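Local coordinates for protein DnaB intein (PDB 1MI8) that probably carries out protein splicing, excising itself from a replicative DNA helicase precursor and joining the flanking segments, with cyclization of an asparagine side chain, at residues 17-21 with 22-26; 139-142 with 143-146. The protein carries 4 engineered substitutions. One frame throughout, in Å; residues are numbered along the deposited sequence.

Interaction 1 of 2, residues 17-21 with 22-26; sequences KRVSI and KDLLD
Water 1 is gripped by Ser-20 and Asp-23 together. It accepts from Ser-20 N at 2.7 Å and donates to Asp-23 OD2 at 2.8 Å. The carboxylate lies beside the serine hydroxyl, with Asp-23 CG 3.0 Å from Ser-20 OG. That hydroxyl takes the backbone N-H of Asp-23, 3.1 Å from Asp-23 N, with an N-H...O angle of 151°. It lies between the backbone N and the carbonyl carbon (chi1 61°), and this turns it to the N-H three residues on. The bond runs from the side chain of the last residue of strand 17-20 to the backbone where the chain turns into the 3-10 segment 22-24. Leu-24 N donates to Ile-21 O at 2.9 Å, the i to i+3 bond of that segment. With an alanine here in place of Ser-20, Asp-23 N is likely to lose its side-chain acceptor. On the apolar side, the side chains of Val-19 and Leu-24 meet at about a right angle, though the fine detail of this pair is doubtful. Leu-24 also reaches Ile-10 on strand 9-12, which pairs with strand 17-20. Ile-21 is buried against Phe-137 of strand 120-140, and the Lys-22 side chain touches the same phenylalanine.

Interaction 2 of 2, residues 139-142 with 143-146; sequences LTVP and GPHN
The chain folds back after Val-141, and its carbonyl O receives a weak hydrogen bond from His-145 N at 2.9 Å, with an N-H...O angle of 129°. His-145 CA adds a C-H...O contact to the same oxygen. At Gly-143 a side chain would clash with Pro-142 O. The His-145 imidazole passes obliquely by Val-141 O, with Gly-143 N above one face, 3.7 Å from the ring plane and toward its rim. CG stands anti to the carbonyl carbon (chi1 -60°), which brings the ring back beside Val-141. Water 2 sits at the ring edge, in plane, 2.6 Å from His-145 ND1. The same water accepts from Val-141 N at 2.7 Å and so bridges ring and backbone. Val-141 CG1 comes close to the backbone, 3.1 Å from Asn-146 N, and also meets His-145 CA. Val-141 CG2 touches Pro-144 CG at 4.0 Å, the two side chains crossing at about a right angle. Both residues pack on Ala-45 of strand 41-63. Asn-146 ND2 donates to Pro-144 O at 2.9 Å, and its OD1 accepts from Ile-35 N. This is a five-residue turn between strands 120-140 and 146-149, closed by the i+4 to i bond from His-145 N to Val-141 O, in the Hint fold of the intein.

How the interactions relate
Interaction 1 comes early in the chain and interaction 2 near its end, yet their centres are only 16 Å apart. Interaction 1 covers the end of strand 17-20, in a two-stranded antiparallel sheet, and the turn after it. Interaction 2 covers the end of the long strand 120-140, which belongs to the larger antiparallel sheet, and the turn after that. The two meet directly where Ile-21 CD1 packs on Leu-139 CD2 at 4.0 Å. This apolar contact joins the turn after the short strand to the end of the long one. Both interactions lie in the intein splicing domain. The fold thus brings early and late parts of the sequence together, consistent with the compact beta structure of an intein.

Interaction 1 of 2, residues 17-21 with 22-26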
loop_
_atom_site.group_PDB
_atom_site.type_symbol
_atom_site.label_atom_id
_atom_site.label_comp_id
_atom_site.label_asym_id
_atom_site.label_seq_id
_atom_site.Cartn_x
_atom_site.Cartn_y
_atom_site.Cartn_z
ATOM N N LYS A 17 18.433 24.118 -5.109
ATOM C CA LYS A 17 19.306 22.962 -5.109
ATOM C C LYS A 17 18.686 21.914 -4.186
ATOM O O LYS A 17 17.807 22.217 -3.337
ATOM C CB LYS A 17 20.697 23.292 -4.597
ATOM C CG LYS A 17 21.776 23.474 -5.667
ATOM C CD LYS A 17 21.675 24.796 -6.453
ATOM C CE LYS A 17 23.057 25.138 -7.118
ATOM N NZ LYS A 17 22.970 25.211 -8.580
ATOM N N ARG A 18 19.188 20.695 -4.350
ATOM C CA ARG A 18 18.758 19.529 -3.592
ATOM C C ARG A 18 19.995 18.840 -3.069
ATOM O O ARG A 18 20.932 18.624 -3.825
ATOM C CB ARG A 18 18.092 18.500 -4.503
ATOM C CG ARG A 18 16.603 18.573 -4.659
ATOM C CD ARG A 18 16.149 19.657 -5.549
ATOM N NE ARG A 18 14.903 19.255 -6.188
ATOM C CZ ARG A 18 14.102 20.103 -6.830
ATOM N NH1 ARG A 18 14.430 21.395 -6.902
ATOM N NH2 ARG A 18 12.987 19.669 -7.408
ATOM N N VAL A 19 20.011 18.499 -1.790
ATOM C CA VAL A 19 21.114 17.735 -1.278
ATOM C C VAL A 19 20.483 16.705 -0.343
ATOM O O VAL A 19 19.468 16.989 0.317
ATOM C CB VAL A 19 22.160 18.659 -0.569
ATOM C CG1 VAL A 19 22.074 20.090 -1.149
ATOM C CG2 VAL A 19 21.989 18.610 0.896
ATOM N N SER A 20 21.026 15.491 -0.317
ATOM C CA SER A 20 20.457 14.456 0.529
ATOM C C SER A 20 20.396 14.943 1.969
ATOM O O SER A 20 21.231 15.755 2.381
ATOM C CB SER A 20 21.306 13.175 0.453
ATOM O OG SER A 20 22.612 13.459 0.913
ATOM N N ILE A 21 19.399 14.472 2.718
ATOM C CA ILE A 21 19.280 14.853 4.126
ATOM C C ILE A 21 20.509 14.307 4.894
ATOM O O ILE A 21 20.980 14.955 5.857
ATOM C CB ILE A 21 17.936 14.345 4.774
ATOM C CG1 ILE A 21 17.802 14.885 6.195
ATOM C CG2 ILE A 21 17.839 12.875 4.664
ATOM C CD1 ILE A 21 16.449 14.680 6.856
ATOM N N LYS A 22 21.022 13.133 4.495
ATOM C CA LYS A 22 22.261 12.602 5.130
ATOM C C LYS A 22 23.386 13.663 4.990
ATOM O O LYS A 22 24.085 13.992 5.963
ATOM C CB LYS A 22 22.746 11.329 4.456
ATOM C CG LYS A 22 24.016 10.667 5.081
ATOM C CD LYS A 22 25.011 10.263 3.978
ATOM C CE LYS A 22 26.228 9.429 4.461
ATOM N NZ LYS A 22 25.852 7.973 4.631
ATOM N N ASP A 23 23.530 14.207 3.787
ATOM C CA ASP A 23 24.532 15.224 3.536
ATOM C C ASP A 23 24.231 16.517 4.256
ATOM O O ASP A 23 25.064 17.395 4.270
ATOM C CB ASP A 23 24.689 15.506 2.046
ATOM C CG ASP A 23 25.442 14.413 1.329
ATOM O OD1 ASP A 23 25.990 13.522 2.001
ATOM O OD2 ASP A 23 25.492 14.435 0.086
ATOM N N LEU A 24 23.058 16.665 4.865
ATOM C CA LEU A 24 22.783 17.899 5.582
ATOM C C LEU A 24 22.864 17.727 7.108
ATOM O O LEU A 24 22.534 18.635 7.844
ATOM C CB LEU A 24 21.390 18.443 5.221
ATOM C CG LEU A 24 21.151 18.942 3.796
ATOM C CD1 LEU A 24 19.666 18.969 3.478
ATOM C CD2 LEU A 24 21.792 20.315 3.625
ATOM N N LEU A 25 23.316 16.578 7.575
ATOM C CA LEU A 25 23.366 16.318 9.012
ATOM C C LEU A 25 24.062 17.398 9.834
ATOM O O LEU A 25 23.577 17.802 10.901
ATOM C CB LEU A 25 24.039 14.976 9.262
ATOM C CG LEU A 25 23.995 14.398 10.660
ATOM C CD1 LEU A 25 22.548 14.111 11.059
ATOM C CD2 LEU A 25 24.823 13.099 10.695
ATOM N N ASP A 26 25.202 17.870 9.343
ATOM C CA ASP A 26 25.927 18.888 10.080
ATOM C C ASP A 26 25.659 20.253 9.485
ATOM O O ASP A 26 26.581 21.011 9.162
ATOM C CB ASP A 26 27.419 18.572 10.090
ATOM C CG ASP A 26 27.710 17.215 10.712
ATOM O OD1 ASP A 26 27.158 16.952 11.815
ATOM O OD2 ASP A 26 28.486 16.415 10.109
HETATM O O HOH W 1 23.357 15.004 -1.661
#

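Interaction 2 of 2, residues 139-142 with 143-146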
loop_
_atom_site.group_PDB
_atom_site.type_symbol
_atom_site.label_atom_id
_atom_site.label_comp_id
_atom_site.label_asym_id
_atom_site.label_seq_id
_atom_site.Cartn_x
_atom_site.Cartn_y
_atom_site.Cartn_z
ATOM N N LEU A 139 14.271 16.187 10.562
ATOM C CA LEU A 139 14.814 17.475 10.825
ATOM C C LEU A 139 13.699 18.174 11.508
ATOM O O LEU A 139 12.566 17.708 11.467
ATOM C CB LEU A 139 15.294 18.125 9.515
ATOM C CG LEU A 139 14.361 18.244 8.302
ATOM C CD1 LEU A 139 13.430 19.397 8.513
ATOM C CD2 LEU A 139 15.174 18.478 7.040
ATOM N N THR A 140 14.030 19.268 12.177
ATOM C CA THR A 140 13.051 20.019 12.924
ATOM C C THR A 140 12.812 21.331 12.189
ATOM O O THR A 140 13.748 21.990 11.708
ATOM C CB THR A 140 13.573 20.287 14.363
ATOM O OG1 THR A 140 13.978 19.052 14.950
ATOM C CG2 THR A 140 12.499 20.867 15.233
ATOM N N VAL A 141 11.549 21.706 12.090
ATOM C CA VAL A 141 11.180 22.924 11.400
ATOM C C VAL A 141 10.073 23.648 12.192
ATOM O O VAL A 141 8.864 23.371 12.040
ATOM C CB VAL A 141 10.753 22.617 9.935
ATOM C CG1 VAL A 141 9.694 21.530 9.944
ATOM C CG2 VAL A 141 10.215 23.874 9.236
ATOM N N PRO A 142 10.502 24.568 13.091
ATOM C CA PRO A 142 9.642 25.390 13.955
ATOM C C PRO A 142 8.561 26.136 13.160
ATOM O O PRO A 142 8.856 26.804 12.156
ATOM C CB PRO A 142 10.639 26.342 14.613
ATOM C CG PRO A 142 11.843 25.421 14.878
ATOM C CD PRO A 142 11.905 24.582 13.571
ATOM N N GLY A 143 7.318 26.020 13.611
ATOM C CA GLY A 143 6.211 26.674 12.945
ATOM C C GLY A 143 5.420 25.760 12.028
ATOM O O GLY A 143 4.411 25.188 12.444
ATOM N N PRO A 144 5.822 25.617 10.750
ATOM C CA PRO A 144 5.003 24.715 9.920
ATOM C C PRO A 144 5.246 23.220 10.134
ATOM O O PRO A 144 4.407 22.412 9.793
ATOM C CB PRO A 144 5.294 25.191 8.472
ATOM C CG PRO A 144 6.705 25.623 8.561
ATOM C CD PRO A 144 6.770 26.389 9.929
ATOM N N HIS A 145 6.386 22.847 10.691
ATOM C CA HIS A 145 6.717 21.428 10.961
ATOM C C HIS A 145 6.660 20.440 9.774
ATOM O O HIS A 145 6.262 19.297 9.928
ATOM C CB HIS A 145 5.847 20.874 12.123
ATOM C CG HIS A 145 6.042 21.613 13.419
ATOM N ND1 HIS A 145 7.276 21.749 14.019
ATOM C CD2 HIS A 145 5.175 22.318 14.190
ATOM C CE1 HIS A 145 7.165 22.505 15.099
ATOM N NE2 HIS A 145 5.900 22.867 15.226
ATOM N N ASN A 146 7.007 20.878 8.577
ATOM C CA ASN A 146 7.035 19.918 7.490
ATOM C C ASN A 146 8.019 20.438 6.466
ATOM O O ASN A 146 8.528 21.573 6.601
ATOM C CB ASN A 146 5.638 19.756 6.892
ATOM C CG ASN A 146 5.148 21.021 6.226
ATOM O OD1 ASN A 146 5.426 21.259 5.058
ATOM N ND2 ASN A 146 4.399 21.850 6.987
HETATM O O HOH W 2 9.505 20.510 13.401
#